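Local coordinates for protein formate oxidase (Aspergillus oryzae, PDB 5ZU2) that probably oxidises formate as a flavoenzyme of the GMC oxidoreductase family, holding flavin-adenine dinucleotide as its cofactor, at residues 54-59 against 96-101. The protein carries 1 engineered substitution. Sequence-based numbering, arbitrary orientation.
Sequences SAMDLR and LNYFTW. With FAD (flavin-adenine dinucleotide), chain D.
Ala55 and Leu96 bring the two backbones closest, CA to CA 5.8 Å, where a 3-10 segment meets an irregular loop leading into the short strand at 100-101. The Ala55 methyl lies near the plane of the Tyr98 ring, at its edge, with CB 3.5 Å from CE1. The same methyl reaches CE2 of Phe99 at 3.7 Å, so one methyl contacts both rings, meeting Phe99 obliquely. Met56 crosses Tyr98 at about a right angle, its CG near both CE1 and OH. Further along the segment, CD1 of Leu58 packs on CB of Leu96 at 3.6 Å.

One water links the polar atoms: it donates to O of Ala55 (2.7 Å) and to O of Leu96, and accepts from OH of Tyr98 (2.6 Å), which fixes the direction of the phenol proton.

In this GMC oxidoreductase, 96-101 lines the isoalloxazine of FAD. For Tyr98, chi1 -56° sends CG anti to the carbonyl carbon and chi2 -43° turns the ring so that one face meets C6 of the flavin. Residues 54-59 meet the edge and hydroxyl of the same ring, and Ala403 also touches both Met56 and Tyr98. Thr100 N bonds O4 of FAD, and Asn97 ND2 donates to the ribityl O2' at 3.0 Å, with an N-H...O angle of 156°, besides pairing with Gln555.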
loop_
_atom_site.group_PDB
_atom_site.type_symbol
_atom_site.label_atom_id
_atom_site.label_comp_id
_atom_site.label_asym_id
_atom_site.label_seq_id
_atom_site.Cartn_x
_atom_site.Cartn_y
_atom_site.Cartn_z
ATOM N N SER A 54 3.229 -16.982 -3.639
ATOM C CA SER A 54 1.793 -17.200 -3.551
ATOM C C SER A 54 1.000 -15.912 -3.391
ATOM O O SER A 54 -0.232 -15.982 -3.304
ATOM C CB SER A 54 1.456 -18.115 -2.373
ATOM O OG SER A 54 1.921 -19.419 -2.587
ATOM N N ALA A 55 1.661 -14.749 -3.387
ATOM C CA ALA A 55 0.996 -13.507 -2.976
ATOM C C ALA A 55 -0.239 -13.207 -3.834
ATOM O O ALA A 55 -1.312 -12.898 -3.306
ATOM C CB ALA A 55 1.991 -12.345 -3.013
ATOM N N MET A 56 -0.114 -13.310 -5.159
ATOM C CA MET A 56 -1.254 -13.009 -6.025
ATOM C C MET A 56 -2.401 -13.995 -5.839
ATOM O O MET A 56 -3.567 -13.633 -6.040
ATOM C CB MET A 56 -0.818 -12.965 -7.491
ATOM C CG MET A 56 0.028 -11.736 -7.790
ATOM S SD MET A 56 0.697 -11.641 -9.450
ATOM C CE MET A 56 1.411 -13.279 -9.603
ATOM N N ASP A 57 -2.113 -15.235 -5.450
ATOM C CA ASP A 57 -3.240 -16.122 -5.198
ATOM C C ASP A 57 -4.038 -15.730 -3.960
ATOM O O ASP A 57 -5.043 -16.379 -3.680
ATOM C CB ASP A 57 -2.781 -17.572 -5.057
ATOM C CG ASP A 57 -2.067 -18.084 -6.291
ATOM O OD1 ASP A 57 -2.514 -17.770 -7.415
ATOM O OD2 ASP A 57 -1.076 -18.835 -6.136
ATOM N N LEU A 58 -3.603 -14.731 -3.186
ATOM C CA LEU A 58 -4.365 -14.352 -2.006
ATOM C C LEU A 58 -5.545 -13.449 -2.344
ATOM O O LEU A 58 -6.442 -13.305 -1.497
ATOM C CB LEU A 58 -3.457 -13.665 -0.975
ATOM C CG LEU A 58 -2.414 -14.543 -0.274
ATOM C CD1 LEU A 58 -1.370 -13.684 0.427
ATOM C CD2 LEU A 58 -3.059 -15.511 0.725
ATOM N N ARG A 59 -5.579 -12.858 -3.555
ATOM C CA ARG A 59 -6.795 -12.191 -4.010
ATOM C C ARG A 59 -7.944 -13.178 -3.953
ATOM O O ARG A 59 -7.817 -14.316 -4.413
ATOM C CB ARG A 59 -6.672 -11.653 -5.441
ATOM C CG ARG A 59 -5.817 -10.407 -5.634
ATOM C CD ARG A 59 -6.305 -9.597 -6.885
ATOM N NE ARG A 59 -6.626 -10.504 -7.968
ATOM C CZ ARG A 59 -7.607 -10.337 -8.846
ATOM N NH1 ARG A 59 -8.404 -9.268 -8.793
ATOM N NH2 ARG A 59 -7.785 -11.269 -9.778
ATOM N N LEU A 96 -0.590 -9.686 2.693
ATOM C CA LEU A 96 -0.904 -10.095 1.325
ATOM C C LEU A 96 -0.397 -9.137 0.255
ATOM O O LEU A 96 -0.848 -9.247 -0.884
ATOM C CB LEU A 96 -2.420 -10.285 1.084
ATOM C CG LEU A 96 -3.510 -9.300 1.494
ATOM C CD1 LEU A 96 -3.454 -7.960 0.767
ATOM C CD2 LEU A 96 -4.836 -9.977 1.210
ATOM N N ASN A 97 0.494 -8.201 0.576
ATOM C CA ASN A 97 0.970 -7.229 -0.397
ATOM C C ASN A 97 2.119 -7.803 -1.231
ATOM O O ASN A 97 2.562 -8.936 -1.023
ATOM C CB ASN A 97 1.334 -5.911 0.305
ATOM C CG ASN A 97 2.540 -6.005 1.227
ATOM O OD1 ASN A 97 3.290 -6.981 1.222
ATOM N ND2 ASN A 97 2.747 -4.942 2.016
ATOM N N TYR A 98 2.627 -7.008 -2.183
ATOM C CA TYR A 98 3.658 -7.466 -3.119
ATOM C C TYR A 98 5.060 -6.939 -2.776
ATOM O O TYR A 98 5.916 -6.764 -3.655
ATOM C CB TYR A 98 3.238 -7.145 -4.558
ATOM C CG TYR A 98 1.891 -7.771 -4.834
ATOM C CD1 TYR A 98 1.615 -9.069 -4.400
ATOM C CD2 TYR A 98 0.869 -7.058 -5.455
ATOM C CE1 TYR A 98 0.356 -9.653 -4.598
ATOM C CE2 TYR A 98 -0.384 -7.628 -5.666
ATOM C CZ TYR A 98 -0.637 -8.929 -5.239
ATOM O OH TYR A 98 -1.884 -9.496 -5.432
ATOM N N PHE A 99 5.311 -6.736 -1.486
ATOM C CA PHE A 99 6.636 -6.750 -0.863
ATOM C C PHE A 99 7.541 -5.547 -1.076
ATOM O O PHE A 99 8.426 -5.334 -0.245
ATOM C CB PHE A 99 7.406 -7.976 -1.361
ATOM C CG PHE A 99 6.641 -9.233 -1.246
ATOM C CD1 PHE A 99 6.457 -9.823 -0.012
ATOM C CD2 PHE A 99 6.070 -9.826 -2.366
ATOM C CE1 PHE A 99 5.737 -11.020 0.105
ATOM C CE2 PHE A 99 5.336 -10.987 -2.255
ATOM C CZ PHE A 99 5.168 -11.586 -1.016
ATOM N N THR A 100 7.257 -4.681 -2.050
ATOM C CA THR A 100 8.191 -3.610 -2.377
ATOM C C THR A 100 8.313 -2.628 -1.230
ATOM O O THR A 100 7.314 -2.245 -0.622
ATOM C CB THR A 100 7.774 -2.876 -3.643
ATOM O OG1 THR A 100 7.772 -3.801 -4.733
ATOM C CG2 THR A 100 8.756 -1.754 -3.935
ATOM N N TRP A 101 9.550 -2.264 -0.906
ATOM C CA TRP A 101 9.880 -1.431 0.246
ATOM C C TRP A 101 10.622 -0.210 -0.262
ATOM O O TRP A 101 11.801 -0.310 -0.621
ATOM C CB TRP A 101 10.725 -2.213 1.247
ATOM C CG TRP A 101 11.092 -1.449 2.494
ATOM C CD1 TRP A 101 12.199 -0.667 2.685
ATOM C CD2 TRP A 101 10.356 -1.408 3.725
ATOM N NE1 TRP A 101 12.186 -0.138 3.949
ATOM C CE2 TRP A 101 11.070 -0.574 4.608
ATOM C CE3 TRP A 101 9.155 -1.977 4.155
ATOM C CZ2 TRP A 101 10.631 -0.306 5.892
ATOM C CZ3 TRP A 101 8.722 -1.712 5.427
ATOM C CH2 TRP A 101 9.453 -0.883 6.286
HETATM P PA FAD D . -4.061 -2.766 6.936
HETATM O O1A FAD D . -4.971 -3.211 5.881
HETATM O O2A FAD D . -2.654 -3.339 6.843
HETATM O O5B FAD D . -4.639 -3.117 8.418
HETATM C C5B FAD D . -6.043 -2.995 8.743
HETATM C C4B FAD D . -6.382 -4.114 9.699
HETATM O O4B FAD D . -7.645 -3.845 10.355
HETATM C C3B FAD D . -6.508 -5.502 9.067
HETATM O O3B FAD D . -5.870 -6.505 9.850
HETATM C C2B FAD D . -8.018 -5.736 9.050
HETATM O O2B FAD D . -8.392 -7.118 9.073
HETATM C C1B FAD D . -8.432 -5.012 10.326
HETATM N N9A FAD D . -9.839 -4.625 10.340
HETATM C C8A FAD D . -10.461 -3.854 9.399
HETATM N N7A FAD D . -11.732 -3.645 9.633
HETATM C C5A FAD D . -11.976 -4.355 10.794
HETATM C C6A FAD D . -13.143 -4.542 11.561
HETATM N N6A FAD D . -14.329 -4.011 11.238
HETATM N N1A FAD D . -13.044 -5.293 12.684
HETATM C C2A FAD D . -11.860 -5.821 12.997
HETATM N N3A FAD D . -10.695 -5.721 12.348
HETATM C C4A FAD D . -10.820 -4.971 11.244
HETATM N N1 FAD D . 2.602 -1.457 -0.352
HETATM C C2 FAD D . 3.923 -1.365 -0.684
HETATM O O2 FAD D . 4.660 -0.509 -0.173
HETATM N N3 FAD D . 4.466 -2.258 -1.619
HETATM C C4 FAD D . 3.777 -3.271 -2.284
HETATM O O4 FAD D . 4.357 -3.992 -3.102
HETATM C C4X FAD D . 2.368 -3.354 -1.910
HETATM N N5 FAD D . 1.630 -4.274 -2.486
HETATM C C5X FAD D . 0.297 -4.353 -2.133
HETATM C C6 FAD D . -0.490 -5.350 -2.722
HETATM C C7 FAD D . -1.833 -5.491 -2.394
HETATM C C7M FAD D . -2.650 -6.573 -3.061
HETATM C C8 FAD D . -2.405 -4.620 -1.448
HETATM C C8M FAD D . -3.853 -4.743 -1.065
HETATM C C9 FAD D . -1.620 -3.632 -0.848
HETATM C C9A FAD D . -0.276 -3.491 -1.182
HETATM N N10 FAD D . 0.559 -2.518 -0.581
HETATM C C10 FAD D . 1.878 -2.411 -0.931
HETATM C "C1'" FAD D . 0.021 -1.535 0.359
HETATM C "C2'" FAD D . 0.301 -1.835 1.819
HETATM O "O2'" FAD D . 0.260 -3.241 2.049
HETATM C "C3'" FAD D . -0.789 -1.158 2.651
HETATM O "O3'" FAD D . -0.958 0.197 2.243
HETATM C "C4'" FAD D . -0.593 -1.191 4.163
HETATM O "O4'" FAD D . -0.369 -2.547 4.563
HETATM C "C5'" FAD D . -1.781 -0.548 4.844
HETATM O "O5'" FAD D . -1.621 -0.664 6.272
HETATM P P FAD D . -2.753 -0.228 7.263
HETATM O O1P FAD D . -2.215 -0.612 8.643
HETATM O O2P FAD D . -3.115 1.191 6.938
HETATM O O3P FAD D . -3.967 -1.184 6.915
HETATM O O HOH W 1 -2.528 -10.472 -3.163
#